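Local atomic coordinates of WipB (Legionella pneumophila, PDB entry 5NNY), a protein that acts, through the phosphatase domain described here, as a translocated Ser/Thr phosphatase that targets the host lysosomal nutrient-sensing machinery. Residues L16-L19 and N20-R24; K64-R67 and L68-K72; L112-L115 and Y116-A120; N175-V178 and L179-H183; Q184-K187 and K188-I192. All blocks are in the same frame, centred on the assembly; numbering follows the deposited sequence.

Interaction 1 of 5, residues L16-L19 and N20-R24; sequences LLFL and NILVR
One face of the F18 ring is covered by a methyl group of L22: CD1 sits 3.8 Å from the ring centroid, only 7° off the ring normal, a CH-pi contact over its centre. L22 reaches this place because its CG is anti to its own carbonyl carbon (chi1 -70°), which sends the branch back toward the preceding turn, while the ring of F18 swings forward to meet it. One position earlier along the helix, L17 CD1 and I21 CD1 meet at 3.9 Å, methyl against methyl. L19 and V23 pair more loosely, with L19 CG 4.3 Å from V23 CG2. Beneath these contacts four backbone bonds run from each residue to the one four earlier; the shortest joins N20 N to L16 O at 2.8 Å. N20 turns to helix 32-42, where its OD1 is hydrogen-bonded to Y35 OH. Around the helix, F18, I21 and L22 pack on M8 of strand 6-8, and L19 touches Y35 and F38 of helix 32-42. The arrangement is that of an alpha-helix with i to i+4 side-chain pairs, packed against both helix 32-42 and strand 6-8 of the central sheet of the phosphoesterase fold.

Interaction 2 of 5, residues K64-R67 and L68-K72; sequences KQER and LEEIK
Q65 runs alongside E69 one turn further on, the two side chains pointing the same way, with Q65 CG 4.1 Å from E69 CG. Their flat ends are nearly coplanar, the amide and carboxylate planes 25° apart, and Q65 NE2 donates to E69 OE2 in a straight but weak hydrogen bond of 3.5 Å. The bond depends on two different chain shapes: Q65 is extended beyond CG, whereas E69 bends at its second torsion (chi2 -87°), which carries the carboxylate over to the glutamine amide. E69 has two modelled conformers, so this already weak bond is doubtful as a permanent feature. On the next pair along, E66 and E70 bring like charges together, E66 OE1 lying 4.4 Å from E70 OE2 in the conformer described. E66 OE2 is hydrogen-bonded to N63 ND2, and E70 is modelled in two conformers, so the closeness of the charges is uncertain. L68 turns inward instead, its CG 3.2 Å from K64 O, and packs on A172. The backbone repeats the i to i+4 pattern throughout, with E69 N bonded to Q65 O at 2.9 Å and I71 N to R67 O at 3.2 Å. R67 looks outside the two segments for its partners: NH2 forms a salt bridge with E46 and NE is hydrogen-bonded to N63. Polar pairs on one side and buried L68 and I71 on another give the pattern of an amphipathic helix near its N-terminal end, here in helix 64-79, within a region predicted to form a coiled coil.

Interaction 3 of 5, residues L112-L115 and Y116-A120; sequences LQAL and YDQGA
The backbone leaves helix 105-117 through a Schellman motif: G119 takes a positive phi of 86°, A120 N bonds back to L115 O at 2.9 Å, and G119 N bonds to Y116 O at 3.0 Å. This turn ends the helix of the beta-alpha-beta unit formed by strand 90-93, helix 105-117 and strand 121-125, and delivers the chain directly into the last of these strands. Before it, the helical pattern is intact, with D117 N donating to Q113 O at 2.8 Å. At Q118 the pattern is already giving way, and its N-H reaches A114 O at a less straight 146°. The side chain of Q118 folds back along the same carbonyl: with CG anti to the carbonyl carbon (chi1 -61°), both CB and CG lie 3.5 Å from A114 O. Beyond CG the chain is extended and carries the amide to the short strand 83-84 and the residue ahead of it, where OE1 accepts from I84 N and NE2 donates to I82 O. Both polar atoms of that amide are thereby satisfied. Y116 leans away from the turn, its ring touching F122 of the following strand and V185 of helix 175-186. On the inner side, L115 packs against F122, I84 and F18, the last a residue of helix 15-24. Its branch also closes the hydrophobic part of the helix end, for L115 CD2 meets the methyl CB of A120 at 3.8 Å.

Interaction 4 of 5, residues N175-V178 and L179-H183; sequences NEEV and LNIYH
Two torsions bring E176 against L179: E176 keeps CG anti to its carbonyl carbon (chi1 -52°) and the chain bends at its second torsion (chi2 -42°), which folds the carboxylate round the flank of the helix to the side where L179 projects. There OE2 lies 3.9 Å from the L179 methyl CD1. The same L179 branch rests over the preceding turn, where CG is 3.3 Å from N175 O, and CD1 also approaches the CB of N175 at 4.3 Å. Further round the helix, I181 places CG1 3.3 Å from E177 O, and its methyl CD1 comes within 4.3 Å of E177 CG. The backbone bonds beneath are short: L179 N to N175 O and N180 N to E176 O each measure 2.8 Å. E177 directs its carboxylate out of this group, OE1 to the hydroxyl of Y106 and OE2 to K110 in a salt bridge, so both oxygens are satisfied from helix 105-117. Helix 175-186 thus lies among several others. I181 packs on L109, K110 and Q113 of helix 105-117, V178 touches F133 of helix 128-138 and L164 and I168 of helix 159-169, and Y182 lies against V134, C137 and E138 of helix 128-138.

Interaction 5 of 5, residues Q184-K187 and K188-I192; sequences QVYK and KHLKI
H189 ND1 donates to V185 O at 2.8 Å, a side-chain bond that returns to the last turn of the helix. The carbonyl oxygen lies at the edge of the imidazole, near its plane, and the donor lies in the plane of the carbonyl group; the bond therefore helps to fix the rotation of the ring and places the proton on ND1. The backbone N of H189 adds a second link, to Y186 O at 3.1 Å, but it comes in above the carbonyl plane. A weak bond of 3.4 Å joins L190 N to K187 O. A water lies 2.8 Å from K187 O and within reach of L190 O; with more acceptors around it than it has protons, it may not serve both at once. A second water accepts from both K187 NZ and K188 NZ, bridging two like-charged ends. These lysines run side by side in the same direction, with K187 CE 3.8 Å from K188 CE, while K187 NZ is also hydrogen-bonded to H183 ND1. Together the bonds shape the connection through which helix 175-186, with a wider pi-type turn at 184-186, passes into strand 190-198 of the central sheet. H189, just before the strand, already stacks on F122 and shares backbone bonds with I124 of the neighbouring strand 121-125. Outward from the polar links, the L190 side chain meets that of Y186 obliquely, L190 CD2 3.8 Å from Y186 CE2. The hydroxyl of Y186 bonds to E97, its ring meets F133 edge-to-face, and L190 packs on F247 of helix 233-253.

Overall arrangement
From the N terminus the five contacts follow in series, each within one continuous piece of chain; none nests within or crosses another. Interaction 1, on helix 15-24, touches interaction 3 where F18 packs on L112 and L115. Interaction 2 stands apart from interaction 1, but K72 reaches E177 of interaction 4. Interaction 3 closes the turn from helix 105-117 into strand 121-125 and meets both later contacts: Q113 lies on I181, and Y116 lies on V185 and H189. Interactions 4 and 5 share helix 175-186, probably joined by backbone hydrogen bonds, and interaction 5 closes the turn into strand 190-198, tying the helices to the central sheet.

Interaction 1 of 5, residues L16-L19 and N20-R24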
# COMPACT_ATOMS: atom_id res chain seq x y z
N LEU A 16 3.72 -9.42 10.56
CA LEU A 16 4.92 -9.91 11.23
C LEU A 16 6.13 -9.80 10.33
O LEU A 16 7.22 -9.43 10.78
CB LEU A 16 4.75 -11.38 11.66
CG LEU A 16 5.95 -12.08 12.31
CD1 LEU A 16 6.50 -11.37 13.59
CD2 LEU A 16 5.60 -13.53 12.62
N LEU A 17 5.96 -10.11 9.05
CA LEU A 17 7.02 -9.87 8.08
C LEU A 17 7.41 -8.40 8.07
O LEU A 17 8.61 -8.07 8.13
CB LEU A 17 6.56 -10.32 6.69
CG LEU A 17 7.46 -10.00 5.49
CD1 LEU A 17 8.88 -10.56 5.63
CD2 LEU A 17 6.79 -10.49 4.21
N PHE A 18 6.42 -7.50 8.03
CA PHE A 18 6.66 -6.06 8.14
C PHE A 18 7.45 -5.72 9.40
O PHE A 18 8.47 -5.01 9.34
CB PHE A 18 5.33 -5.30 8.11
CG PHE A 18 5.46 -3.81 7.88
CD1 PHE A 18 6.49 -3.28 7.13
CD2 PHE A 18 4.52 -2.94 8.40
CE1 PHE A 18 6.58 -1.90 6.92
CE2 PHE A 18 4.60 -1.57 8.20
CZ PHE A 18 5.64 -1.05 7.46
N LEU A 19 7.00 -6.22 10.56
CA LEU A 19 7.75 -6.01 11.79
C LEU A 19 9.19 -6.52 11.68
O LEU A 19 10.13 -5.84 12.10
CB LEU A 19 7.05 -6.71 12.96
CG LEU A 19 7.67 -6.38 14.33
CD1 LEU A 19 7.14 -5.06 14.83
CD2 LEU A 19 7.38 -7.45 15.36
N ASN A 20 9.37 -7.72 11.14
CA ASN A 20 10.70 -8.31 11.06
C ASN A 20 11.65 -7.42 10.28
O ASN A 20 12.79 -7.16 10.71
CB ASN A 20 10.61 -9.70 10.43
CG ASN A 20 11.78 -10.59 10.81
OD1 ASN A 20 12.33 -10.49 11.91
ND2 ASN A 20 12.16 -11.48 9.90
N ILE A 21 11.21 -6.93 9.12
CA ILE A 21 12.07 -6.10 8.30
C ILE A 21 12.41 -4.80 9.02
O ILE A 21 13.57 -4.37 9.05
CB ILE A 21 11.42 -5.83 6.93
CG1 ILE A 21 11.20 -7.14 6.17
CG2 ILE A 21 12.29 -4.91 6.08
CD1 ILE A 21 10.26 -7.00 4.97
N LEU A 22 11.41 -4.18 9.66
CA LEU A 22 11.63 -2.95 10.40
C LEU A 22 12.65 -3.13 11.52
O LEU A 22 13.44 -2.23 11.79
CB LEU A 22 10.30 -2.43 10.96
CG LEU A 22 9.30 -1.89 9.95
CD1 LEU A 22 7.93 -1.74 10.60
CD2 LEU A 22 9.78 -0.54 9.41
N VAL A 23 12.65 -4.30 12.17
CA VAL A 23 13.63 -4.57 13.23
C VAL A 23 15.01 -4.82 12.63
O VAL A 23 16.01 -4.24 13.06
CB VAL A 23 13.17 -5.75 14.10
CG1 VAL A 23 14.27 -6.12 15.10
CG2 VAL A 23 11.88 -5.42 14.83
N ARG A 24 15.08 -5.71 11.63
CA ARG A 24 16.36 -6.12 11.06
C ARG A 24 17.05 -4.97 10.32
O ARG A 24 18.27 -4.99 10.17
CB ARG A 24 16.16 -7.30 10.11
CG ARG A 24 15.79 -8.59 10.82
CD ARG A 24 15.54 -9.75 9.85
NE ARG A 24 16.66 -10.01 8.95
CZ ARG A 24 17.72 -10.76 9.26
NH1 ARG A 24 17.80 -11.31 10.47
NH2 ARG A 24 18.68 -10.94 8.38

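Interaction 2 of 5, residues K64-R67 and L68-K72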
# COMPACT_ATOMS: atom_id res chain seq x y z
N LYS A 64 -17.40 -13.50 19.44
CA LYS A 64 -16.41 -12.93 18.53
C LYS A 64 -15.99 -11.53 18.96
O LYS A 64 -14.81 -11.17 18.86
CB LYS A 64 -16.94 -12.90 17.10
CG LYS A 64 -18.25 -12.16 16.92
CD LYS A 64 -18.55 -11.98 15.43
CE LYS A 64 -19.81 -12.68 15.00
NZ LYS A 64 -20.22 -12.17 13.65
N GLN A 65 -16.94 -10.73 19.45
CA GLN A 65 -16.58 -9.38 19.87
C GLN A 65 -15.57 -9.43 21.01
O GLN A 65 -14.55 -8.73 20.97
CB GLN A 65 -17.81 -8.57 20.26
CG GLN A 65 -17.48 -7.10 20.48
CD GLN A 65 -18.66 -6.20 20.76
OE1 GLN A 65 -19.81 -6.62 20.69
NE2 GLN A 65 -18.37 -4.94 21.06
N GLU A 66 -15.85 -10.25 22.03
CA GLU A 66 -14.95 -10.36 23.18
C GLU A 66 -13.57 -10.81 22.74
O GLU A 66 -12.56 -10.23 23.13
CB GLU A 66 -15.52 -11.33 24.22
CG GLU A 66 -14.51 -11.68 25.33
CD GLU A 66 -14.92 -12.85 26.22
OE1 GLU A 66 -14.39 -12.92 27.35
OE2 GLU A 66 -15.74 -13.71 25.80
N ARG A 67 -13.51 -11.86 21.91
CA ARG A 67 -12.24 -12.38 21.43
C ARG A 67 -11.42 -11.30 20.74
O ARG A 67 -10.21 -11.16 20.99
CB ARG A 67 -12.48 -13.54 20.46
CG ARG A 67 -13.02 -14.84 21.07
CD ARG A 67 -13.51 -15.73 19.94
NE ARG A 67 -13.96 -17.07 20.35
CZ ARG A 67 -13.32 -18.19 20.04
NH1 ARG A 67 -13.80 -19.38 20.40
NH2 ARG A 67 -12.19 -18.12 19.37
N LEU A 68 -12.05 -10.57 19.83
CA LEU A 68 -11.36 -9.54 19.04
C LEU A 68 -10.92 -8.36 19.91
O LEU A 68 -9.83 -7.82 19.72
CB LEU A 68 -12.27 -9.06 17.91
CG LEU A 68 -12.60 -10.10 16.84
CD1 LEU A 68 -13.76 -9.64 15.97
CD2 LEU A 68 -11.38 -10.36 16.01
N GLU A 69 -11.77 -7.95 20.86
CA GLU A 69 -11.39 -6.87 21.77
C GLU A 69 -10.14 -7.21 22.56
O GLU A 69 -9.26 -6.36 22.74
CB GLU A 69 -12.54 -6.55 22.74
CG GLU A 69 -13.85 -6.08 22.10
CD GLU A 69 -13.92 -4.58 21.85
OE1 GLU A 69 -12.87 -3.91 21.91
OE2 GLU A 69 -15.05 -4.08 21.61
N GLU A 70 -10.05 -8.44 23.07
CA GLU A 70 -8.87 -8.81 23.86
C GLU A 70 -7.61 -8.82 23.01
O GLU A 70 -6.54 -8.39 23.46
CB GLU A 70 -9.08 -10.16 24.54
CG GLU A 70 -10.45 -10.35 25.21
CD GLU A 70 -10.80 -9.33 26.30
OE1 GLU A 70 -10.53 -8.13 26.15
OE2 GLU A 70 -11.38 -9.75 27.33
N ILE A 71 -7.72 -9.31 21.77
CA ILE A 71 -6.57 -9.28 20.85
C ILE A 71 -6.17 -7.83 20.57
O ILE A 71 -4.98 -7.47 20.59
CB ILE A 71 -6.91 -10.01 19.54
CG1 ILE A 71 -6.95 -11.53 19.75
CG2 ILE A 71 -5.95 -9.58 18.40
CD1 ILE A 71 -7.76 -12.31 18.66
N LYS A 72 -7.17 -6.99 20.30
CA LYS A 72 -6.92 -5.61 19.89
C LYS A 72 -6.22 -4.83 20.99
O LYS A 72 -5.25 -4.10 20.73
CB LYS A 72 -8.23 -4.94 19.50
CG LYS A 72 -8.12 -3.46 19.16
CD LYS A 72 -9.52 -2.90 18.89
CE LYS A 72 -9.58 -1.38 18.97
NZ LYS A 72 -10.98 -0.87 18.88

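Interaction 3 of 5, residues L112-L115 and Y116-A120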
# COMPACT_ATOMS: atom_id res chain seq x y z
N LEU A 112 1.87 1.37 10.56
CA LEU A 112 2.05 2.60 9.79
C LEU A 112 1.82 3.83 10.65
O LEU A 112 2.55 4.82 10.55
CB LEU A 112 1.12 2.62 8.58
CG LEU A 112 1.34 1.52 7.53
CD1 LEU A 112 0.31 1.59 6.39
CD2 LEU A 112 2.79 1.59 6.98
N GLN A 113 0.78 3.81 11.49
CA GLN A 113 0.49 4.96 12.35
C GLN A 113 1.64 5.26 13.31
O GLN A 113 2.03 6.42 13.49
CB GLN A 113 -0.80 4.70 13.12
CG GLN A 113 -1.29 5.86 13.98
CD GLN A 113 -2.60 5.49 14.64
OE1 GLN A 113 -2.72 4.40 15.20
NE2 GLN A 113 -3.60 6.36 14.56
N ALA A 114 2.21 4.22 13.92
CA ALA A 114 3.36 4.42 14.81
C ALA A 114 4.58 4.92 14.04
O ALA A 114 5.31 5.79 14.54
CB ALA A 114 3.69 3.11 15.53
N LEU A 115 4.82 4.39 12.85
CA LEU A 115 5.91 4.91 12.03
C LEU A 115 5.74 6.40 11.78
O LEU A 115 6.68 7.19 11.97
CB LEU A 115 5.98 4.14 10.70
CG LEU A 115 6.54 2.72 10.79
CD1 LEU A 115 6.40 1.98 9.46
CD2 LEU A 115 8.02 2.75 11.24
N TYR A 116 4.53 6.81 11.42
CA TYR A 116 4.28 8.22 11.11
C TYR A 116 4.39 9.08 12.37
O TYR A 116 5.08 10.11 12.38
CB TYR A 116 2.89 8.35 10.45
CG TYR A 116 2.32 9.76 10.44
CD1 TYR A 116 2.76 10.70 9.52
CD2 TYR A 116 1.33 10.14 11.36
CE1 TYR A 116 2.23 11.98 9.50
CE2 TYR A 116 0.79 11.42 11.34
CZ TYR A 116 1.25 12.33 10.41
OH TYR A 116 0.75 13.62 10.38
N ASP A 117 3.73 8.65 13.46
CA ASP A 117 3.69 9.45 14.67
C ASP A 117 5.08 9.65 15.28
O ASP A 117 5.32 10.65 15.94
CB ASP A 117 2.77 8.80 15.70
CG ASP A 117 2.59 9.64 16.94
OD1 ASP A 117 2.16 10.81 16.81
OD2 ASP A 117 2.87 9.13 18.05
N GLN A 118 6.00 8.72 15.05
CA GLN A 118 7.35 8.85 15.58
C GLN A 118 8.36 9.32 14.55
O GLN A 118 9.57 9.25 14.81
CB GLN A 118 7.80 7.52 16.20
CG GLN A 118 6.91 7.08 17.35
CD GLN A 118 7.47 5.87 18.06
OE1 GLN A 118 8.67 5.80 18.36
NE2 GLN A 118 6.60 4.88 18.33
N GLY A 119 7.91 9.77 13.38
CA GLY A 119 8.76 10.47 12.45
C GLY A 119 9.58 9.63 11.49
O GLY A 119 10.55 10.15 10.93
N ALA A 120 9.22 8.37 11.27
CA ALA A 120 9.93 7.57 10.28
C ALA A 120 9.59 8.06 8.88
O ALA A 120 8.53 8.65 8.63
CB ALA A 120 9.60 6.09 10.43

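Interaction 4 of 5, residues N175-V178 and L179-H183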
# COMPACT_ATOMS: atom_id res chain seq x y z
N ASN A 175 -15.00 2.15 12.52
CA ASN A 175 -14.76 2.85 11.26
C ASN A 175 -13.95 4.12 11.48
O ASN A 175 -13.06 4.44 10.67
CB ASN A 175 -16.07 3.21 10.56
CG ASN A 175 -16.77 2.02 9.96
OD1 ASN A 175 -16.16 1.21 9.24
ND2 ASN A 175 -18.05 1.90 10.24
N GLU A 176 -14.24 4.87 12.54
CA GLU A 176 -13.55 6.15 12.72
C GLU A 176 -12.05 5.96 12.89
O GLU A 176 -11.26 6.75 12.35
CB GLU A 176 -14.13 6.95 13.89
CG GLU A 176 -15.68 7.19 13.95
CD GLU A 176 -16.42 7.54 12.63
OE1 GLU A 176 -17.66 7.67 12.67
OE2 GLU A 176 -15.79 7.70 11.55
N GLU A 177 -11.62 4.94 13.64
CA GLU A 177 -10.18 4.70 13.77
C GLU A 177 -9.56 4.38 12.42
O GLU A 177 -8.52 4.94 12.05
CB GLU A 177 -9.91 3.56 14.76
CG GLU A 177 -8.46 3.12 14.77
CD GLU A 177 -8.03 2.41 16.05
OE1 GLU A 177 -8.77 1.52 16.55
OE2 GLU A 177 -6.93 2.76 16.56
N VAL A 178 -10.18 3.48 11.66
CA VAL A 178 -9.64 3.09 10.37
C VAL A 178 -9.56 4.29 9.44
O VAL A 178 -8.54 4.54 8.78
CB VAL A 178 -10.48 1.96 9.75
CG1 VAL A 178 -9.98 1.62 8.33
CG2 VAL A 178 -10.44 0.73 10.63
N LEU A 179 -10.66 5.06 9.38
CA LEU A 179 -10.70 6.24 8.52
C LEU A 179 -9.70 7.29 8.96
O LEU A 179 -9.07 7.94 8.12
CB LEU A 179 -12.12 6.82 8.47
CG LEU A 179 -13.14 5.98 7.70
CD1 LEU A 179 -14.58 6.41 8.03
CD2 LEU A 179 -12.84 6.04 6.19
N ASN A 180 -9.53 7.49 10.27
CA ASN A 180 -8.52 8.45 10.70
C ASN A 180 -7.13 8.05 10.21
O ASN A 180 -6.37 8.89 9.71
CB ASN A 180 -8.50 8.62 12.22
CG ASN A 180 -7.37 9.52 12.69
OD1 ASN A 180 -7.48 10.74 12.68
ND2 ASN A 180 -6.25 8.92 13.06
N ILE A 181 -6.78 6.77 10.34
CA ILE A 181 -5.47 6.32 9.87
C ILE A 181 -5.37 6.48 8.36
O ILE A 181 -4.34 6.90 7.83
CB ILE A 181 -5.21 4.87 10.32
CG1 ILE A 181 -5.18 4.78 11.85
CG2 ILE A 181 -3.88 4.33 9.76
CD1 ILE A 181 -4.96 3.38 12.37
N TYR A 182 -6.46 6.18 7.64
CA TYR A 182 -6.47 6.38 6.20
C TYR A 182 -6.11 7.81 5.83
O TYR A 182 -5.21 8.04 5.02
CB TYR A 182 -7.84 6.03 5.60
CG TYR A 182 -7.80 6.41 4.12
CD1 TYR A 182 -7.02 5.67 3.24
CD2 TYR A 182 -8.47 7.52 3.64
CE1 TYR A 182 -6.93 6.02 1.89
CE2 TYR A 182 -8.40 7.88 2.30
CZ TYR A 182 -7.62 7.12 1.44
OH TYR A 182 -7.54 7.47 0.11
N HIS A 183 -6.83 8.77 6.39
CA HIS A 183 -6.67 10.17 6.01
C HIS A 183 -5.41 10.79 6.62
O HIS A 183 -4.72 11.59 5.96
CB HIS A 183 -7.91 10.97 6.44
CG HIS A 183 -9.14 10.64 5.65
ND1 HIS A 183 -9.33 11.08 4.36
CD2 HIS A 183 -10.25 9.93 5.97
CE1 HIS A 183 -10.50 10.65 3.91
NE2 HIS A 183 -11.08 9.95 4.87

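Interaction 5 of 5, residues Q184-K187 and K188-I192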
# COMPACT_ATOMS: atom_id res chain seq x y z
N GLN A 184 -5.10 10.45 7.87
CA GLN A 184 -3.99 11.12 8.57
C GLN A 184 -2.64 10.50 8.25
O GLN A 184 -1.60 11.17 8.37
CB GLN A 184 -4.22 11.07 10.08
CG GLN A 184 -5.40 11.89 10.51
CD GLN A 184 -5.17 13.37 10.25
OE1 GLN A 184 -4.07 13.89 10.50
NE2 GLN A 184 -6.18 14.05 9.73
N VAL A 185 -2.62 9.24 7.87
CA VAL A 185 -1.39 8.47 7.76
C VAL A 185 -1.23 7.90 6.36
O VAL A 185 -0.27 8.20 5.65
CB VAL A 185 -1.35 7.35 8.81
CG1 VAL A 185 -0.08 6.51 8.64
CG2 VAL A 185 -1.42 7.95 10.22
N TYR A 186 -2.18 7.05 5.96
CA TYR A 186 -1.96 6.23 4.78
C TYR A 186 -1.90 7.05 3.50
O TYR A 186 -0.94 6.94 2.71
CB TYR A 186 -3.06 5.16 4.69
CG TYR A 186 -2.85 4.21 3.52
CD1 TYR A 186 -2.01 3.09 3.65
CD2 TYR A 186 -3.52 4.40 2.30
CE1 TYR A 186 -1.82 2.20 2.60
CE2 TYR A 186 -3.33 3.51 1.24
CZ TYR A 186 -2.49 2.42 1.39
OH TYR A 186 -2.31 1.52 0.35
N LYS A 187 -2.92 7.88 3.25
CA LYS A 187 -3.06 8.45 1.91
C LYS A 187 -1.98 9.48 1.61
O LYS A 187 -1.62 9.67 0.44
CB LYS A 187 -4.46 9.08 1.73
CG LYS A 187 -4.70 10.38 2.50
CD LYS A 187 -6.06 10.96 2.15
CE LYS A 187 -6.30 12.34 2.78
NZ LYS A 187 -7.72 12.72 2.59
N LYS A 188 -1.47 10.18 2.61
CA LYS A 188 -0.46 11.18 2.30
C LYS A 188 0.93 10.58 2.11
O LYS A 188 1.85 11.32 1.75
CB LYS A 188 -0.47 12.27 3.37
CG LYS A 188 -1.75 13.13 3.32
CD LYS A 188 -2.07 13.84 4.64
CE LYS A 188 -3.57 14.21 4.74
NZ LYS A 188 -3.99 15.33 3.84
N HIS A 189 1.09 9.28 2.32
CA HIS A 189 2.36 8.60 2.07
C HIS A 189 2.31 7.77 0.79
O HIS A 189 3.29 7.09 0.46
CB HIS A 189 2.76 7.72 3.26
CG HIS A 189 3.22 8.51 4.45
ND1 HIS A 189 2.34 9.03 5.37
CD2 HIS A 189 4.46 8.91 4.83
CE1 HIS A 189 3.02 9.69 6.29
NE2 HIS A 189 4.30 9.64 5.98
N LEU A 190 1.20 7.84 0.08
CA LEU A 190 1.01 7.13 -1.17
C LEU A 190 1.69 7.86 -2.33
O LEU A 190 1.65 9.09 -2.42
CB LEU A 190 -0.49 7.00 -1.44
CG LEU A 190 -1.21 5.77 -1.97
CD1 LEU A 190 -0.63 4.46 -1.44
CD2 LEU A 190 -2.71 5.87 -1.63
N LYS A 191 2.31 7.09 -3.21
CA LYS A 191 2.89 7.59 -4.45
C LYS A 191 2.54 6.60 -5.54
O LYS A 191 2.51 5.40 -5.31
CB LYS A 191 4.42 7.73 -4.36
CG LYS A 191 4.90 8.56 -3.19
CD LYS A 191 5.48 9.87 -3.66
CE LYS A 191 6.27 10.57 -2.56
NZ LYS A 191 7.68 10.08 -2.52
N ILE A 192 2.24 7.11 -6.74
CA ILE A 192 2.03 6.21 -7.88
C ILE A 192 3.35 5.56 -8.28
O ILE A 192 3.44 4.34 -8.45
CB ILE A 192 1.43 6.95 -9.08
CG1 ILE A 192 0.17 7.72 -8.72
CG2 ILE A 192 1.11 5.97 -10.21
CD1 ILE A 192 -0.42 8.45 -9.91
O HOH W 1 -0.63 11.06 -1.84
O HOH W 2 -7.01 15.43 3.42